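Local coordinates for protein enoyl-CoA hydratase carB homologue (Streptomyces cattleya, PDB 5O34) that is a crotonase-superfamily lyase, related to the carboxymethylproline synthase CarB, that probably forms a carbon-carbon bond early in the biosynthesis of the antibiotic thienamycin, at residues S167-R178 with M202-E212; A193-M202 with E212-L220. All blocks are in the same frame, centred on the assembly; numbering follows the deposited sequence.

Interaction 1: residues S167-R178 with M202-E212; sequences SEQARLVMPEFR and MLLTCDEWPAE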
loop_
_atom_site.group_PDB
_atom_site.type_symbol
_atom_site.label_atom_id
_atom_site.label_comp_id
_atom_site.label_asym_id
_atom_site.label_seq_id
_atom_site.Cartn_x
_atom_site.Cartn_y
_atom_site.Cartn_z
ATOM N N SER A 167 -0.272 -11.977 -20.129
ATOM C CA SER A 167 -0.918 -12.025 -21.435
ATOM C C SER A 167 -2.390 -11.716 -21.122
ATOM O O SER A 167 -2.792 -11.818 -19.957
ATOM C CB SER A 167 -0.790 -13.412 -22.060
ATOM O OG SER A 167 -1.678 -14.357 -21.483
ATOM N N GLU A 168 -3.207 -11.377 -22.125
ATOM C CA GLU A 168 -4.610 -11.108 -21.811
ATOM C C GLU A 168 -5.396 -12.412 -21.468
ATOM O O GLU A 168 -6.567 -12.341 -21.090
ATOM C CB GLU A 168 -5.275 -10.245 -22.883
ATOM C CG GLU A 168 -5.042 -8.759 -22.616
ATOM C CD GLU A 168 -4.411 -7.939 -23.733
ATOM O OE1 GLU A 168 -3.678 -6.973 -23.417
ATOM O OE2 GLU A 168 -4.677 -8.233 -24.921
ATOM N N GLN A 169 -4.694 -13.567 -21.472
ATOM C CA GLN A 169 -5.201 -14.892 -21.088
ATOM C C GLN A 169 -4.873 -15.166 -19.605
ATOM O O GLN A 169 -5.365 -16.151 -19.034
ATOM C CB GLN A 169 -4.575 -16.003 -21.972
ATOM C CG GLN A 169 -5.036 -16.015 -23.435
ATOM C CD GLN A 169 -6.526 -16.222 -23.599
ATOM O OE1 GLN A 169 -7.292 -15.269 -23.787
ATOM N NE2 GLN A 169 -6.968 -17.476 -23.554
ATOM N N ALA A 170 -4.028 -14.302 -18.995
ATOM C CA ALA A 170 -3.623 -14.429 -17.596
ATOM C C ALA A 170 -4.819 -14.236 -16.673
ATOM O O ALA A 170 -5.602 -13.301 -16.848
ATOM C CB ALA A 170 -2.515 -13.437 -17.258
ATOM N N ARG A 171 -5.003 -15.185 -15.748
ATOM C CA ARG A 171 -6.076 -15.174 -14.758
ATOM C C ARG A 171 -5.453 -15.462 -13.386
ATOM O O ARG A 171 -4.733 -16.444 -13.226
ATOM C CB ARG A 171 -7.218 -16.133 -15.153
ATOM C CG ARG A 171 -7.992 -15.610 -16.369
ATOM C CD ARG A 171 -9.145 -16.484 -16.828
ATOM N NE ARG A 171 -10.313 -16.360 -15.953
ATOM C CZ ARG A 171 -11.237 -15.404 -16.039
ATOM N NH1 ARG A 171 -11.140 -14.454 -16.964
ATOM N NH2 ARG A 171 -12.259 -15.383 -15.193
ATOM N N LEU A 172 -5.639 -14.537 -12.430
ATOM C CA LEU A 172 -5.024 -14.606 -11.094
ATOM C C LEU A 172 -6.047 -15.006 -10.019
ATOM O O LEU A 172 -7.145 -14.453 -10.002
ATOM C CB LEU A 172 -4.372 -13.241 -10.788
ATOM C CG LEU A 172 -2.952 -12.948 -11.351
ATOM C CD1 LEU A 172 -2.802 -13.224 -12.842
ATOM C CD2 LEU A 172 -2.578 -11.524 -11.132
ATOM N N VAL A 173 -5.716 -16.006 -9.163
ATOM C CA VAL A 173 -6.621 -16.519 -8.138
ATOM C C VAL A 173 -5.847 -16.865 -6.875
ATOM O O VAL A 173 -4.737 -17.394 -6.915
ATOM C CB VAL A 173 -7.455 -17.769 -8.614
ATOM C CG1 VAL A 173 -8.859 -17.791 -8.011
ATOM C CG2 VAL A 173 -7.520 -17.889 -10.139
ATOM N N MET A 174 -6.515 -16.609 -5.734
ATOM C CA MET A 174 -6.065 -16.989 -4.405
ATOM C C MET A 174 -7.256 -17.766 -3.794
ATOM O O MET A 174 -7.939 -17.211 -2.945
ATOM C CB MET A 174 -5.692 -15.770 -3.527
ATOM C CG MET A 174 -4.236 -15.404 -3.584
ATOM S SD MET A 174 -3.082 -16.698 -3.175
ATOM C CE MET A 174 -1.795 -15.821 -3.323
ATOM N N PRO A 175 -7.599 -18.989 -4.313
ATOM C CA PRO A 175 -8.744 -19.748 -3.758
ATOM C C PRO A 175 -8.526 -20.577 -2.464
ATOM O O PRO A 175 -9.410 -21.363 -2.115
ATOM C CB PRO A 175 -9.129 -20.660 -4.930
ATOM C CG PRO A 175 -7.835 -20.982 -5.568
ATOM C CD PRO A 175 -6.895 -19.794 -5.345
ATOM N N GLU A 176 -7.372 -20.432 -1.781
ATOM C CA GLU A 176 -7.019 -21.142 -0.536
ATOM C C GLU A 176 -8.191 -21.438 0.417
ATOM O O GLU A 176 -8.321 -22.580 0.873
ATOM C CB GLU A 176 -5.906 -20.406 0.230
ATOM C CG GLU A 176 -4.507 -20.790 -0.210
ATOM C CD GLU A 176 -3.957 -20.089 -1.436
ATOM O OE1 GLU A 176 -4.740 -19.439 -2.166
ATOM O OE2 GLU A 176 -2.733 -20.210 -1.674
ATOM N N PHE A 177 -9.056 -20.432 0.678
ATOM C CA PHE A 177 -10.232 -20.570 1.549
ATOM C C PHE A 177 -11.281 -21.532 0.982
ATOM O O PHE A 177 -11.785 -22.379 1.721
ATOM C CB PHE A 177 -10.861 -19.206 1.894
ATOM C CG PHE A 177 -10.070 -18.320 2.831
ATOM C CD1 PHE A 177 -10.429 -16.994 3.023
ATOM C CD2 PHE A 177 -8.978 -18.818 3.535
ATOM C CE1 PHE A 177 -9.707 -16.178 3.893
ATOM C CE2 PHE A 177 -8.259 -18.002 4.410
ATOM C CZ PHE A 177 -8.627 -16.689 4.583
ATOM N N ARG A 178 -11.594 -21.411 -0.325
ATOM C CA ARG A 178 -12.535 -22.301 -1.018
ATOM C C ARG A 178 -12.025 -23.755 -0.938
ATOM O O ARG A 178 -12.798 -24.664 -0.647
ATOM C CB ARG A 178 -12.737 -21.854 -2.485
ATOM C CG ARG A 178 -13.695 -22.750 -3.284
ATOM C CD ARG A 178 -14.413 -22.029 -4.411
ATOM N NE ARG A 178 -13.487 -21.580 -5.447
ATOM C CZ ARG A 178 -13.576 -20.419 -6.088
ATOM N NH1 ARG A 178 -14.566 -19.573 -5.808
ATOM N NH2 ARG A 178 -12.682 -20.089 -7.007
ATOM N N MET A 202 -9.733 -10.583 -2.818
ATOM C CA MET A 202 -9.244 -11.843 -3.383
ATOM C C MET A 202 -9.394 -13.043 -2.457
ATOM O O MET A 202 -9.909 -14.068 -2.898
ATOM C CB MET A 202 -7.799 -11.713 -3.862
ATOM C CG MET A 202 -7.675 -10.968 -5.147
ATOM S SD MET A 202 -6.037 -11.143 -5.853
ATOM C CE MET A 202 -6.265 -12.649 -6.863
ATOM N N LEU A 203 -8.955 -12.924 -1.191
ATOM C CA LEU A 203 -9.034 -14.018 -0.210
ATOM C C LEU A 203 -10.455 -14.412 0.138
ATOM O O LEU A 203 -10.744 -15.604 0.239
ATOM C CB LEU A 203 -8.280 -13.695 1.111
ATOM C CG LEU A 203 -6.737 -13.531 1.147
ATOM C CD1 LEU A 203 -6.174 -14.048 2.461
ATOM C CD2 LEU A 203 -6.034 -14.218 -0.016
ATOM N N LEU A 204 -11.342 -13.419 0.327
ATOM C CA LEU A 204 -12.716 -13.648 0.775
ATOM C C LEU A 204 -13.711 -14.032 -0.312
ATOM O O LEU A 204 -14.686 -14.717 0.009
ATOM C CB LEU A 204 -13.242 -12.443 1.573
ATOM C CG LEU A 204 -12.460 -12.061 2.835
ATOM C CD1 LEU A 204 -13.015 -10.789 3.438
ATOM C CD2 LEU A 204 -12.399 -13.200 3.857
ATOM N N THR A 205 -13.504 -13.605 -1.564
ATOM C CA THR A 205 -14.431 -13.957 -2.653
ATOM C C THR A 205 -13.940 -15.190 -3.435
ATOM O O THR A 205 -14.749 -15.882 -4.072
ATOM C CB THR A 205 -14.623 -12.790 -3.653
ATOM O OG1 THR A 205 -13.407 -12.566 -4.368
ATOM C CG2 THR A 205 -15.141 -11.504 -3.002
ATOM N N CYS A 206 -12.601 -15.402 -3.448
ATOM C CA CYS A 206 -11.884 -16.437 -4.203
ATOM C C CYS A 206 -12.146 -16.341 -5.714
ATOM O O CYS A 206 -11.913 -17.297 -6.449
ATOM C CB CYS A 206 -12.144 -17.834 -3.651
ATOM S SG CYS A 206 -11.590 -18.052 -1.945
ATOM N N ASP A 207 -12.576 -15.146 -6.165
ATOM C CA ASP A 207 -12.844 -14.803 -7.557
ATOM C C ASP A 207 -11.546 -14.688 -8.327
ATOM O O ASP A 207 -10.482 -14.438 -7.747
ATOM C CB ASP A 207 -13.597 -13.460 -7.649
ATOM C CG ASP A 207 -15.071 -13.488 -7.260
ATOM O OD1 ASP A 207 -15.572 -14.578 -6.863
ATOM O OD2 ASP A 207 -15.729 -12.422 -7.358
ATOM N N GLU A 208 -11.646 -14.852 -9.645
ATOM C CA GLU A 208 -10.522 -14.762 -10.559
ATOM C C GLU A 208 -10.342 -13.318 -10.969
ATOM O O GLU A 208 -11.314 -12.576 -11.097
ATOM C CB GLU A 208 -10.734 -15.663 -11.786
ATOM C CG GLU A 208 -10.943 -17.132 -11.429
ATOM C CD GLU A 208 -11.128 -18.120 -12.575
ATOM O OE1 GLU A 208 -11.282 -17.678 -13.737
ATOM O OE2 GLU A 208 -11.144 -19.343 -12.306
ATOM N N TRP A 209 -9.092 -12.916 -11.138
ATOM C CA TRP A 209 -8.735 -11.579 -11.540
ATOM C C TRP A 209 -8.251 -11.606 -12.976
ATOM O O TRP A 209 -7.086 -11.938 -13.212
ATOM C CB TRP A 209 -7.682 -10.987 -10.590
ATOM C CG TRP A 209 -8.214 -9.923 -9.682
ATOM C CD1 TRP A 209 -7.895 -8.604 -9.705
ATOM C CD2 TRP A 209 -9.156 -10.092 -8.614
ATOM N NE1 TRP A 209 -8.603 -7.929 -8.744
ATOM C CE2 TRP A 209 -9.366 -8.821 -8.040
ATOM C CE3 TRP A 209 -9.832 -11.198 -8.070
ATOM C CZ2 TRP A 209 -10.224 -8.621 -6.953
ATOM C CZ3 TRP A 209 -10.691 -10.995 -6.999
ATOM C CH2 TRP A 209 -10.872 -9.720 -6.447
ATOM N N PRO A 210 -9.131 -11.266 -13.950
ATOM C CA PRO A 210 -8.674 -11.190 -15.353
ATOM C C PRO A 210 -7.584 -10.134 -15.523
ATOM O O PRO A 210 -7.435 -9.241 -14.680
ATOM C CB PRO A 210 -9.942 -10.849 -16.153
ATOM C CG PRO A 210 -10.957 -10.442 -15.166
ATOM C CD PRO A 210 -10.551 -10.873 -13.797
ATOM N N ALA A 211 -6.790 -10.285 -16.601
ATOM C CA ALA A 211 -5.596 -9.484 -16.904
ATOM C C ALA A 211 -5.746 -7.965 -16.742
ATOM O O ALA A 211 -4.872 -7.350 -16.114
ATOM C CB ALA A 211 -5.081 -9.813 -18.295
ATOM N N GLU A 212 -6.843 -7.375 -17.271
ATOM C CA GLU A 212 -7.142 -5.920 -17.267
ATOM C C GLU A 212 -7.406 -5.368 -15.870
ATOM O O GLU A 212 -6.848 -4.332 -15.494
ATOM C CB GLU A 212 -8.292 -5.589 -18.253
ATOM C CG GLU A 212 -7.918 -5.750 -19.728
ATOM C CD GLU A 212 -6.580 -5.172 -20.173
ATOM O OE1 GLU A 212 -6.330 -3.969 -19.923
ATOM O OE2 GLU A 212 -5.783 -5.925 -20.782
#

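Interaction 2: residues A193-M202 with E212-L220; sequences AAGRTVMQRM and ERALADGLL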
loop_
_atom_site.group_PDB
_atom_site.type_symbol
_atom_site.label_atom_id
_atom_site.label_comp_id
_atom_site.label_asym_id
_atom_site.label_seq_id
_atom_site.Cartn_x
_atom_site.Cartn_y
_atom_site.Cartn_z
ATOM N N ALA A 193 1.838 -6.158 -2.819
ATOM C CA ALA A 193 1.758 -5.862 -4.253
ATOM C C ALA A 193 0.563 -5.023 -4.699
ATOM O O ALA A 193 0.724 -4.111 -5.523
ATOM C CB ALA A 193 1.793 -7.157 -5.046
ATOM N N ALA A 194 -0.630 -5.334 -4.186
ATOM C CA ALA A 194 -1.854 -4.676 -4.624
ATOM C C ALA A 194 -2.598 -3.874 -3.567
ATOM O O ALA A 194 -3.584 -3.211 -3.900
ATOM C CB ALA A 194 -2.790 -5.707 -5.233
ATOM N N GLY A 195 -2.161 -3.952 -2.321
ATOM C CA GLY A 195 -2.839 -3.274 -1.232
ATOM C C GLY A 195 -3.849 -4.167 -0.531
ATOM O O GLY A 195 -4.372 -5.122 -1.109
ATOM N N ARG A 196 -4.131 -3.818 0.727
ATOM C CA ARG A 196 -5.019 -4.469 1.677
ATOM C C ARG A 196 -6.422 -4.796 1.118
ATOM O O ARG A 196 -6.883 -5.922 1.278
ATOM C CB ARG A 196 -5.090 -3.588 2.939
ATOM C CG ARG A 196 -5.749 -4.223 4.123
ATOM C CD ARG A 196 -5.385 -3.488 5.403
ATOM N NE ARG A 196 -6.167 -3.983 6.534
ATOM C CZ ARG A 196 -5.862 -5.055 7.259
ATOM N NH1 ARG A 196 -4.771 -5.762 6.988
ATOM N NH2 ARG A 196 -6.645 -5.427 8.258
ATOM N N THR A 197 -7.086 -3.818 0.487
ATOM C CA THR A 197 -8.431 -3.927 -0.090
ATOM C C THR A 197 -8.501 -5.044 -1.149
ATOM O O THR A 197 -9.377 -5.913 -1.054
ATOM C CB THR A 197 -8.856 -2.552 -0.639
ATOM O OG1 THR A 197 -8.811 -1.620 0.428
ATOM C CG2 THR A 197 -10.245 -2.547 -1.244
ATOM N N VAL A 198 -7.571 -5.027 -2.136
ATOM C CA VAL A 198 -7.499 -6.038 -3.190
ATOM C C VAL A 198 -7.183 -7.397 -2.577
ATOM O O VAL A 198 -7.853 -8.375 -2.904
ATOM C CB VAL A 198 -6.558 -5.641 -4.357
ATOM C CG1 VAL A 198 -6.369 -6.796 -5.343
ATOM C CG2 VAL A 198 -7.113 -4.417 -5.087
ATOM N N MET A 199 -6.243 -7.441 -1.627
ATOM C CA MET A 199 -5.911 -8.671 -0.916
ATOM C C MET A 199 -7.186 -9.296 -0.310
ATOM O O MET A 199 -7.484 -10.471 -0.558
ATOM C CB MET A 199 -4.877 -8.372 0.181
ATOM C CG MET A 199 -4.482 -9.593 1.015
ATOM S SD MET A 199 -5.478 -9.865 2.506
ATOM C CE MET A 199 -5.029 -8.393 3.510
ATOM N N GLN A 200 -7.940 -8.485 0.463
ATOM C CA GLN A 200 -9.164 -8.883 1.167
ATOM C C GLN A 200 -10.255 -9.322 0.222
ATOM O O GLN A 200 -10.923 -10.317 0.493
ATOM C CB GLN A 200 -9.647 -7.761 2.069
ATOM C CG GLN A 200 -8.816 -7.631 3.342
ATOM C CD GLN A 200 -8.970 -6.298 4.043
ATOM O OE1 GLN A 200 -9.337 -5.266 3.459
ATOM N NE2 GLN A 200 -8.629 -6.272 5.306
ATOM N N ARG A 201 -10.403 -8.620 -0.908
ATOM C CA ARG A 201 -11.382 -8.966 -1.933
ATOM C C ARG A 201 -11.025 -10.349 -2.522
ATOM O O ARG A 201 -11.900 -11.204 -2.634
ATOM C CB ARG A 201 -11.403 -7.906 -3.042
ATOM C CG ARG A 201 -12.070 -6.587 -2.679
ATOM C CD ARG A 201 -11.935 -5.568 -3.804
ATOM N NE ARG A 201 -12.547 -6.044 -5.054
ATOM C CZ ARG A 201 -12.144 -5.700 -6.278
ATOM N NH1 ARG A 201 -11.124 -4.865 -6.441
ATOM N NH2 ARG A 201 -12.756 -6.196 -7.348
ATOM N N MET A 202 -9.733 -10.583 -2.818
ATOM C CA MET A 202 -9.244 -11.843 -3.383
ATOM C C MET A 202 -9.394 -13.043 -2.457
ATOM O O MET A 202 -9.909 -14.068 -2.898
ATOM C CB MET A 202 -7.799 -11.713 -3.862
ATOM C CG MET A 202 -7.675 -10.968 -5.147
ATOM S SD MET A 202 -6.037 -11.143 -5.853
ATOM C CE MET A 202 -6.265 -12.649 -6.863
ATOM N N GLU A 212 -6.843 -7.375 -17.271
ATOM C CA GLU A 212 -7.142 -5.920 -17.267
ATOM C C GLU A 212 -7.406 -5.368 -15.870
ATOM O O GLU A 212 -6.848 -4.332 -15.494
ATOM C CB GLU A 212 -8.292 -5.589 -18.253
ATOM C CG GLU A 212 -7.918 -5.750 -19.728
ATOM C CD GLU A 212 -6.580 -5.172 -20.173
ATOM O OE1 GLU A 212 -6.330 -3.969 -19.923
ATOM O OE2 GLU A 212 -5.783 -5.925 -20.782
ATOM N N ARG A 213 -8.171 -6.133 -15.079
ATOM C CA ARG A 213 -8.465 -5.903 -13.669
ATOM C C ARG A 213 -7.173 -6.079 -12.814
ATOM O O ARG A 213 -6.898 -5.234 -11.948
ATOM C CB ARG A 213 -9.544 -6.884 -13.216
ATOM C CG ARG A 213 -9.878 -6.757 -11.748
ATOM C CD ARG A 213 -11.338 -6.837 -11.479
ATOM N NE ARG A 213 -11.614 -7.948 -10.571
ATOM C CZ ARG A 213 -12.585 -8.839 -10.764
ATOM N NH1 ARG A 213 -13.386 -8.748 -11.822
ATOM N NH2 ARG A 213 -12.765 -9.827 -9.894
ATOM N N ALA A 214 -6.385 -7.169 -13.063
ATOM C CA ALA A 214 -5.113 -7.422 -12.355
ATOM C C ALA A 214 -4.100 -6.302 -12.535
ATOM O O ALA A 214 -3.408 -5.935 -11.580
ATOM C CB ALA A 214 -4.510 -8.749 -12.782
ATOM N N LEU A 215 -4.095 -5.698 -13.729
ATOM C CA LEU A 215 -3.237 -4.571 -14.070
ATOM C C LEU A 215 -3.640 -3.301 -13.313
ATOM O O LEU A 215 -2.764 -2.612 -12.768
ATOM C CB LEU A 215 -3.229 -4.332 -15.596
ATOM C CG LEU A 215 -2.490 -3.082 -16.113
ATOM C CD1 LEU A 215 -0.978 -3.162 -15.870
ATOM C CD2 LEU A 215 -2.796 -2.851 -17.567
ATOM N N ALA A 216 -4.953 -3.002 -13.280
ATOM C CA ALA A 216 -5.512 -1.830 -12.595
ATOM C C ALA A 216 -5.195 -1.865 -11.088
ATOM O O ALA A 216 -4.750 -0.858 -10.526
ATOM C CB ALA A 216 -7.019 -1.764 -12.819
ATOM N N ASP A 217 -5.339 -3.059 -10.473
ATOM C CA ASP A 217 -5.135 -3.309 -9.047
ATOM C C ASP A 217 -3.668 -3.469 -8.600
ATOM O O ASP A 217 -3.410 -3.414 -7.398
ATOM C CB ASP A 217 -5.990 -4.506 -8.603
ATOM C CG ASP A 217 -7.495 -4.222 -8.668
ATOM O OD1 ASP A 217 -7.881 -3.032 -8.642
ATOM O OD2 ASP A 217 -8.288 -5.189 -8.709
ATOM N N GLY A 218 -2.726 -3.580 -9.536
ATOM C CA GLY A 218 -1.301 -3.714 -9.216
ATOM C C GLY A 218 -0.781 -5.138 -9.110
ATOM O O GLY A 218 0.337 -5.356 -8.654
ATOM N N LEU A 219 -1.568 -6.120 -9.532
ATOM C CA LEU A 219 -1.159 -7.522 -9.524
ATOM C C LEU A 219 -0.290 -7.866 -10.735
ATOM O O LEU A 219 0.499 -8.811 -10.685
ATOM C CB LEU A 219 -2.377 -8.424 -9.424
ATOM C CG LEU A 219 -3.176 -8.300 -8.128
ATOM C CD1 LEU A 219 -4.512 -8.967 -8.268
ATOM C CD2 LEU A 219 -2.410 -8.869 -6.962
ATOM N N LEU A 220 -0.439 -7.086 -11.823
ATOM C CA LEU A 220 0.386 -7.145 -13.034
ATOM C C LEU A 220 0.983 -5.765 -13.226
ATOM O O LEU A 220 0.322 -4.767 -12.948
ATOM C CB LEU A 220 -0.416 -7.537 -14.288
ATOM C CG LEU A 220 -0.994 -8.957 -14.355
ATOM C CD1 LEU A 220 -1.767 -9.149 -15.635
ATOM C CD2 LEU A 220 0.080 -10.036 -14.214
#

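Interaction 1: residues S167-R178 with M202-E212
Met-202 reaches strand 171-173 with its terminal methyl: CE lies 3.7 Å from the carbonyl O of Leu-172, and the bend at chi3 (89°) turns it there. Leu-203, next in helix 196-205, runs alongside Met-174, its CD2 against Met-174 CB, while its carbonyl O comes 3.1 Å from CD1 of Phe-177. The same phenyl ring receives CD2 of Leu-204 at its edge. Where the helix ends, Cys-206 takes a positive phi (58°) and points its side chain at the other segment. Its SG packs on CA of Pro-175 at 3.8 Å and its CB lies over one face of the Arg-178 guanidinium; Tyr-243 of the second subunit closes around this corner. The chain then becomes the outer strand of the small three-stranded sheet, beside the main sheet of the crotonase fold, and pairs antiparallel with 171-173. Ahead of the strand pair, Glu-208 stretches out, CG packing on Val-173 CG2 and OE1 accepting from Arg-171 NE (2.8 Å) and NH2 (2.9 Å). This salt bridge is side-on and lies in the guanidinium plane, with the carboxylate turned 65° from it; two donors thus converge on one oxygen. Trp-209 and Leu-172 form the hydrogen-bonded pair: Trp-209 N to Leu-172 O is 2.7 Å, Leu-172 N to Trp-209 O is 3.1 Å, and their CB atoms pack together. Beyond Pro-210, the N-cap of helix 211-217, Ala-211 sets CB 3.5 Å from the carbonyl O of Ser-167, beside CA of Glu-168.

Interaction 2: residues A193-M202 with E212-L220
Asp-217 and Leu-219, the two residues most covered here, meet Ala-194, Val-198, Arg-201 and Met-202 where helix 211-217 ends in a Schellman motif. Within the crotonase fold this contact joins that helix's C-terminal end to the end of helix 184-194 and one side of helix 196-205. The axes of segments 196-202 and 212-217 run at 145° to one another and stay 11.7 Å apart at closest approach, so side chains bridge most of the distance.

Asp-217 lies across Val-198, whose CG2 comes 3.6 Å from Asp-217 CG. With Val-198 CG1 anti to the backbone N (chi1 173°), both methyls can meet the aspartate: CG1 also approaches its CB. The link to Arg-201 is a long salt bridge, Arg-201 NH1 to Asp-217 OD2 at 3.6 Å, with guanidinium and carboxylate planes almost perpendicular. OD2 has its stronger partner outside the two segments, in Trp-209 NE1. Arg-213, which makes a cation-pi contact with Trp-209, brings NE within 3.8 Å of Arg-201 NH2; the nearby Asp-217 carboxylate probably offsets part of this like-charge approach.

Leu-219 supplies the apolar half. Its two methyls divide the work: CD1 of Leu-219 meets the Met-202 sulfur SD at 3.6 Å and Val-198 CG1 at 4.1 Å, both tip to tip, whereas CD2 packs on Ala-194 CB. Between Asp-217 and Leu-219, Gly-218 has positive phi (93°), and its carbonyl O accepts a hydrogen bond from Thr-197 OG1 of the third subunit, placing the turn at the trimer interface. Ala-194 CB sits 3.2 Å from the carbonyl O of Asp-217.

Interactions 1 and 2 have centres about 10 Å apart and share Met-202 and Glu-212, since both draw on helices 196-205 and 211-217; their segments alternate along the chain. Trp-209 is the main go-between. Its NE1 lies 2.8 Å from Asp-217 OD2, a probable hydrogen bond that ties the two contacts together, and its CZ2 comes 3.5 Å from Arg-201 NH2. A second, apolar bridge is formed by Leu-172 CD2 and Leu-219 CB, also 3.5 Å apart. Interaction 1 combines a strand pair with the packing of the end of helix 196-205, whereas interaction 2 is made by side chains without a hydrogen bond between its segments. Both lie on the same side of the chain's centre and touch the second subunit.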